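Local coordinates for protein lantibiotic dehydratase (Microbispora corallina, PDB 5EHK) that probably uses glutamyl-tRNA to dehydrate serine and threonine residues of the precursor peptide during biosynthesis of the lantibiotic NAI-107, at residues L129-I134 against Q734-D739; L728-D733 against I760-A765. All blocks are in the same frame, centred on the assembly; numbering follows the deposited sequence.

Contact 1: residues L129-I134 against Q734-D739; sequences LLRYDI and QRLLLD
I134, near the end of helix 119-138, meets strand 735-739 where the helix passes almost square to it: the local axes make an angle of 95° and come within 9.3 Å of each other. The nearest backbone pair is I134 with L737, whose CA atoms lie 7.1 Å apart. A single helical side chain therefore does most of the touching, spread over three successive strand residues. With CG1 beside the backbone N and CG2 anti to it (chi1 -65°), both branches of I134 approach the L737 carbonyl oxygen, CG2 going on to L736 and CD1 to L738. The CG2 methyl rests against that carbonyl, CG2 to L737 O 3.4 Å, and also touches L736, CG2 to CD1 4.1 Å, the two side chains crossing at about a right angle. The CG1 arm runs on extended and places CD1 against CD2 of L738 at 4.1 Å. L737 adds mainly this backbone oxygen, because its own side chain leads away to L728. One turn earlier in the helix, the extended R131 brings NH1 to 4.1 Å from CD2 of L736, which comes obliquely to the guanidinium. The charge is held outside the contact: NH1 pairs with E752 and NH2 with D751, two acids of helix 743-755. In that helix L748 and L749 extend the apolar layer, with H745 beside I134. L736 and L738 are tied by backbone bonds to A729 and V727 of strand 726-730. L737 O points away from that strand, and helix 119-138 crosses this edge of the hairpin, with helix 743-755 packing against both I134 and L738.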
loop_
_atom_site.group_PDB
_atom_site.type_symbol
_atom_site.label_atom_id
_atom_site.label_comp_id
_atom_site.label_asym_id
_atom_site.label_seq_id
_atom_site.Cartn_x
_atom_site.Cartn_y
_atom_site.Cartn_z
ATOM N N LEU A 129 -13.308 26.005 -35.160
ATOM C CA LEU A 129 -14.599 26.649 -35.358
ATOM C C LEU A 129 -15.729 25.639 -35.271
ATOM O O LEU A 129 -16.783 25.919 -34.697
ATOM C CB LEU A 129 -14.658 27.314 -36.722
ATOM C CG LEU A 129 -16.012 27.975 -36.928
ATOM C CD1 LEU A 129 -16.025 29.369 -36.308
ATOM C CD2 LEU A 129 -16.388 27.999 -38.396
ATOM N N LEU A 130 -15.478 24.448 -35.803
ATOM C CA LEU A 130 -16.462 23.374 -35.792
ATOM C C LEU A 130 -16.796 22.965 -34.370
ATOM O O LEU A 130 -17.941 22.657 -34.069
ATOM C CB LEU A 130 -15.953 22.173 -36.590
ATOM C CG LEU A 130 -16.880 20.966 -36.723
ATOM C CD1 LEU A 130 -18.193 21.365 -37.362
ATOM C CD2 LEU A 130 -16.191 19.868 -37.523
ATOM N N ARG A 131 -15.786 22.945 -33.507
ATOM C CA ARG A 131 -15.986 22.624 -32.102
ATOM C C ARG A 131 -16.918 23.639 -31.473
ATOM O O ARG A 131 -17.790 23.280 -30.684
ATOM C CB ARG A 131 -14.661 22.594 -31.358
ATOM C CG ARG A 131 -13.755 21.476 -31.786
ATOM C CD ARG A 131 -12.412 21.577 -31.103
ATOM N NE ARG A 131 -11.469 20.653 -31.720
ATOM C CZ ARG A 131 -11.416 19.355 -31.431
ATOM N NH1 ARG A 131 -12.245 18.840 -30.523
ATOM N NH2 ARG A 131 -10.532 18.576 -32.042
ATOM N N TYR A 132 -16.689 24.911 -31.789
ATOM C CA TYR A 132 -17.511 26.003 -31.269
ATOM C C TYR A 132 -18.948 26.024 -31.833
ATOM O O TYR A 132 -19.882 26.457 -31.155
ATOM C CB TYR A 132 -16.820 27.349 -31.516
ATOM C CG TYR A 132 -15.620 27.620 -30.614
ATOM C CD1 TYR A 132 -15.702 27.459 -29.234
ATOM C CD2 TYR A 132 -14.398 28.013 -31.153
ATOM C CE1 TYR A 132 -14.613 27.699 -28.420
ATOM C CE2 TYR A 132 -13.309 28.254 -30.352
ATOM C CZ TYR A 132 -13.420 28.098 -28.985
ATOM O OH TYR A 132 -12.327 28.336 -28.191
ATOM N N ASP A 133 -19.122 25.566 -33.070
ATOM C CA ASP A 133 -20.438 25.538 -33.699
ATOM C C ASP A 133 -21.260 24.466 -32.992
ATOM O O ASP A 133 -22.283 24.762 -32.371
ATOM C CB ASP A 133 -20.284 25.200 -35.194
ATOM C CG ASP A 133 -21.574 25.411 -36.013
ATOM O OD1 ASP A 133 -22.700 25.230 -35.491
ATOM O OD2 ASP A 133 -21.444 25.750 -37.212
ATOM N N ILE A 134 -20.767 23.231 -33.055
ATOM C CA ILE A 134 -21.365 22.093 -32.381
ATOM C C ILE A 134 -21.708 22.425 -30.942
ATOM O O ILE A 134 -22.791 22.074 -30.463
ATOM C CB ILE A 134 -20.397 20.902 -32.386
ATOM C CG1 ILE A 134 -20.169 20.446 -33.823
ATOM C CG2 ILE A 134 -20.938 19.750 -31.550
ATOM C CD1 ILE A 134 -19.358 19.206 -33.948
ATOM N N GLN A 734 -14.508 17.489 -22.388
ATOM C CA GLN A 734 -15.529 17.661 -23.437
ATOM C C GLN A 734 -16.713 16.686 -23.366
ATOM O O GLN A 734 -16.563 15.490 -23.112
ATOM C CB GLN A 734 -14.936 17.643 -24.850
ATOM C CG GLN A 734 -14.502 16.282 -25.344
ATOM C CD GLN A 734 -13.172 15.849 -24.772
ATOM O OE1 GLN A 734 -12.579 16.545 -23.942
ATOM N NE2 GLN A 734 -12.677 14.700 -25.234
ATOM N N ARG A 735 -17.894 17.252 -23.575
ATOM C CA ARG A 735 -19.043 16.513 -24.036
ATOM C C ARG A 735 -19.086 16.915 -25.501
ATOM O O ARG A 735 -19.006 18.104 -25.822
ATOM C CB ARG A 735 -20.291 17.015 -23.313
ATOM C CG ARG A 735 -20.336 16.678 -21.829
ATOM C CD ARG A 735 -21.467 17.436 -21.148
ATOM N NE ARG A 735 -21.609 17.077 -19.734
ATOM C CZ ARG A 735 -20.839 17.550 -18.752
ATOM N NH1 ARG A 735 -19.858 18.405 -19.014
ATOM N NH2 ARG A 735 -21.047 17.165 -17.502
ATOM N N LEU A 736 -19.191 15.946 -26.400
ATOM C CA LEU A 736 -19.162 16.272 -27.822
ATOM C C LEU A 736 -20.187 15.484 -28.643
ATOM O O LEU A 736 -20.003 14.296 -28.921
ATOM C CB LEU A 736 -17.752 16.112 -28.373
ATOM C CG LEU A 736 -17.382 17.080 -29.493
ATOM C CD1 LEU A 736 -17.815 18.488 -29.126
ATOM C CD2 LEU A 736 -15.878 17.028 -29.787
ATOM N N LEU A 737 -21.282 16.161 -29.003
ATOM C CA LEU A 737 -22.357 15.564 -29.794
ATOM C C LEU A 737 -21.904 15.464 -31.230
ATOM O O LEU A 737 -21.743 16.477 -31.913
ATOM C CB LEU A 737 -23.603 16.453 -29.743
ATOM C CG LEU A 737 -24.994 15.809 -29.739
ATOM C CD1 LEU A 737 -24.970 14.458 -30.422
ATOM C CD2 LEU A 737 -25.515 15.673 -28.326
ATOM N N LEU A 738 -21.719 14.238 -31.699
ATOM C CA LEU A 738 -21.207 14.038 -33.049
ATOM C C LEU A 738 -22.179 13.197 -33.860
ATOM O O LEU A 738 -22.694 12.185 -33.381
ATOM C CB LEU A 738 -19.824 13.366 -33.053
ATOM C CG LEU A 738 -18.624 14.024 -32.369
ATOM C CD1 LEU A 738 -17.459 13.055 -32.408
ATOM C CD2 LEU A 738 -18.257 15.374 -32.990
ATOM N N ASP A 739 -22.443 13.641 -35.084
ATOM C CA ASP A 739 -23.131 12.811 -36.054
ATOM C C ASP A 739 -22.098 12.074 -36.919
ATOM O O ASP A 739 -21.400 12.706 -37.726
ATOM C CB ASP A 739 -24.057 13.687 -36.900
ATOM C CG ASP A 739 -25.097 12.882 -37.649
ATOM O OD1 ASP A 739 -24.739 11.853 -38.265
ATOM O OD2 ASP A 739 -26.291 13.250 -37.581
#

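Contact 2: residues L728-D733 against I760-A765; sequences LAVSMD and IAQQVA
The carbonyl oxygen of L728 is gripped from strand 760-763 by two neighbouring residues: the amide N of Q762 donates to L728 O at 2.6 Å, and CA of A761 gives a CA-H...O contact to it at 3.2 Å. The N-H...O hydrogen bond lies in the carbonyl plane of L728 and is nearly straight, 170° at the hydrogen. Its partner, L728 N to Q762 O at 2.7 Å, completes the hydrogen-bonded pair and is in plane as well. A729 and A761 follow as the non-hydrogen-bonded pair. V730 and I760 then close a second hydrogen-bonded ring in this antiparallel ladder, with V730 N to I760 O at 3.1 Å and I760 N to V730 O at 3.2 Å. These bonds are less regular: the V730 donor stands 44° above the I760 carbonyl plane, while CA of A729 also approaches the same oxygen. The strands run antiparallel but not strictly so, their local directions differing by 141°.

L728, V730, I760 and Q762 share one face. L728 and Q762 lie side by side and point the same way, and CD2 of L728 touches OE1 of Q762 at 3.7 Å. The Q762 chain, extended beyond CG, carries its amide obliquely past V730, whose CG2 is 4.0 Å from CD. I760 holds CG1 between the backbone N and the carbonyl carbon, where it lies against the V730 carbonyl oxygen and packs on CB of V730 at 3.8 Å. On the other face are the two alanines, with A729 resting on L736, L738 and L759. The pairing rests mainly on four main-chain hydrogen bonds, and none of the contacts between the two strands is a salt bridge; the side chains add a mostly apolar surface on which the Q762 amide lies against aliphatic carbon.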
loop_
_atom_site.group_PDB
_atom_site.type_symbol
_atom_site.label_atom_id
_atom_site.label_comp_id
_atom_site.label_asym_id
_atom_site.label_seq_id
_atom_site.Cartn_x
_atom_site.Cartn_y
_atom_site.Cartn_z
ATOM N N LEU A 728 -22.285 10.739 -28.135
ATOM C CA LEU A 728 -21.684 11.781 -27.333
ATOM C C LEU A 728 -20.249 11.326 -27.081
ATOM O O LEU A 728 -20.021 10.218 -26.565
ATOM C CB LEU A 728 -22.436 11.910 -26.013
ATOM C CG LEU A 728 -22.217 13.146 -25.135
ATOM C CD1 LEU A 728 -22.553 14.447 -25.873
ATOM C CD2 LEU A 728 -23.026 13.025 -23.849
ATOM N N ALA A 729 -19.287 12.151 -27.493
ATOM C CA ALA A 729 -17.869 11.881 -27.236
ATOM C C ALA A 729 -17.468 12.540 -25.921
ATOM O O ALA A 729 -17.450 13.770 -25.818
ATOM C CB ALA A 729 -16.998 12.376 -28.383
ATOM N N VAL A 730 -17.195 11.718 -24.912
ATOM C CA VAL A 730 -16.975 12.204 -23.552
ATOM C C VAL A 730 -15.541 12.055 -23.042
ATOM O O VAL A 730 -14.955 10.974 -23.100
ATOM C CB VAL A 730 -17.921 11.488 -22.539
ATOM C CG1 VAL A 730 -17.704 12.025 -21.123
ATOM C CG2 VAL A 730 -19.380 11.661 -22.944
ATOM N N SER A 731 -14.987 13.146 -22.532
ATOM C CA SER A 731 -13.806 13.072 -21.679
ATOM C C SER A 731 -14.025 13.922 -20.427
ATOM O O SER A 731 -15.159 14.250 -20.084
ATOM C CB SER A 731 -12.560 13.529 -22.412
ATOM O OG SER A 731 -12.008 14.665 -21.776
ATOM N N MET A 732 -12.946 14.278 -19.742
ATOM C CA MET A 732 -13.070 15.139 -18.577
ATOM C C MET A 732 -13.430 16.536 -19.051
ATOM O O MET A 732 -14.272 17.209 -18.458
ATOM C CB MET A 732 -11.770 15.168 -17.782
ATOM C CG MET A 732 -11.800 16.082 -16.557
ATOM S SD MET A 732 -10.194 16.217 -15.733
ATOM C CE MET A 732 -9.217 16.971 -17.041
ATOM N N ASP A 733 -12.793 16.959 -20.138
ATOM C CA ASP A 733 -12.960 18.321 -20.648
ATOM C C ASP A 733 -14.081 18.544 -21.681
ATOM O O ASP A 733 -14.553 19.676 -21.831
ATOM C CB ASP A 733 -11.625 18.871 -21.166
ATOM C CG ASP A 733 -10.754 19.435 -20.049
ATOM O OD1 ASP A 733 -11.250 20.303 -19.289
ATOM O OD2 ASP A 733 -9.587 18.998 -19.915
ATOM N N ILE A 760 -14.379 8.320 -24.823
ATOM C CA ILE A 760 -15.403 7.299 -24.964
ATOM C C ILE A 760 -16.584 7.808 -25.788
ATOM O O ILE A 760 -16.617 8.971 -26.199
ATOM C CB ILE A 760 -15.919 6.835 -23.605
ATOM C CG1 ILE A 760 -16.555 8.006 -22.863
ATOM C CG2 ILE A 760 -14.804 6.199 -22.834
ATOM C CD1 ILE A 760 -17.319 7.607 -21.630
ATOM N N ALA A 761 -17.531 6.916 -26.057
ATOM C CA ALA A 761 -18.729 7.282 -26.795
ATOM C C ALA A 761 -19.968 6.904 -26.006
ATOM O O ALA A 761 -20.139 5.740 -25.630
ATOM C CB ALA A 761 -18.737 6.612 -28.135
ATOM N N GLN A 762 -20.837 7.884 -25.764
ATOM C CA GLN A 762 -22.109 7.597 -25.119
ATOM C C GLN A 762 -23.274 7.650 -26.112
ATOM O O GLN A 762 -23.329 8.502 -27.021
ATOM C CB GLN A 762 -22.368 8.573 -23.981
ATOM C CG GLN A 762 -21.903 8.105 -22.611
ATOM C CD GLN A 762 -22.118 9.171 -21.533
ATOM O OE1 GLN A 762 -23.014 10.023 -21.638
ATOM N NE2 GLN A 762 -21.265 9.150 -20.510
ATOM N N GLN A 763 -24.203 6.717 -25.936
ATOM C CA GLN A 763 -25.460 6.799 -26.635
ATOM C C GLN A 763 -26.218 8.006 -26.105
ATOM O O GLN A 763 -26.355 8.173 -24.889
ATOM C CB GLN A 763 -26.281 5.527 -26.462
ATOM C CG GLN A 763 -27.571 5.556 -27.269
ATOM C CD GLN A 763 -28.274 4.211 -27.322
ATOM O OE1 GLN A 763 -28.314 3.464 -26.330
ATOM N NE2 GLN A 763 -28.858 3.902 -28.484
ATOM N N VAL A 764 -26.671 8.851 -27.033
ATOM C CA VAL A 764 -27.440 10.052 -26.731
ATOM C C VAL A 764 -28.768 9.741 -26.035
ATOM O O VAL A 764 -29.465 8.790 -26.398
ATOM C CB VAL A 764 -27.726 10.817 -28.014
ATOM C CG1 VAL A 764 -28.508 12.082 -27.729
ATOM C CG2 VAL A 764 -26.429 11.135 -28.716
ATOM N N ALA A 765 -29.117 10.559 -25.046
ATOM C CA ALA A 765 -30.325 10.348 -24.272
ATOM C C ALA A 765 -31.540 10.389 -25.193
ATOM O O ALA A 765 -31.763 11.380 -25.892
ATOM C CB ALA A 765 -30.441 11.429 -23.195
#

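Overall arrangement
The two contacts have centres about 11 Å apart, on the same side of the chain's centre, and meet directly through the hairpin of strands 726-730 and 735-739, where CD1 of L728 packs on the backbone N of L736. Along the chain the segments alternate: 129-134, 728-733, 734-739, 760-765. Contact 2 pairs the first hairpin strand with strand 760-763, which in turn runs antiparallel to strand 685-693; contact 1 sets helix 119-138 against the second hairpin strand. Helix 743-755 links that strand to strand 760-763. A helix from some 600 residues earlier is thereby joined to this late sheet region.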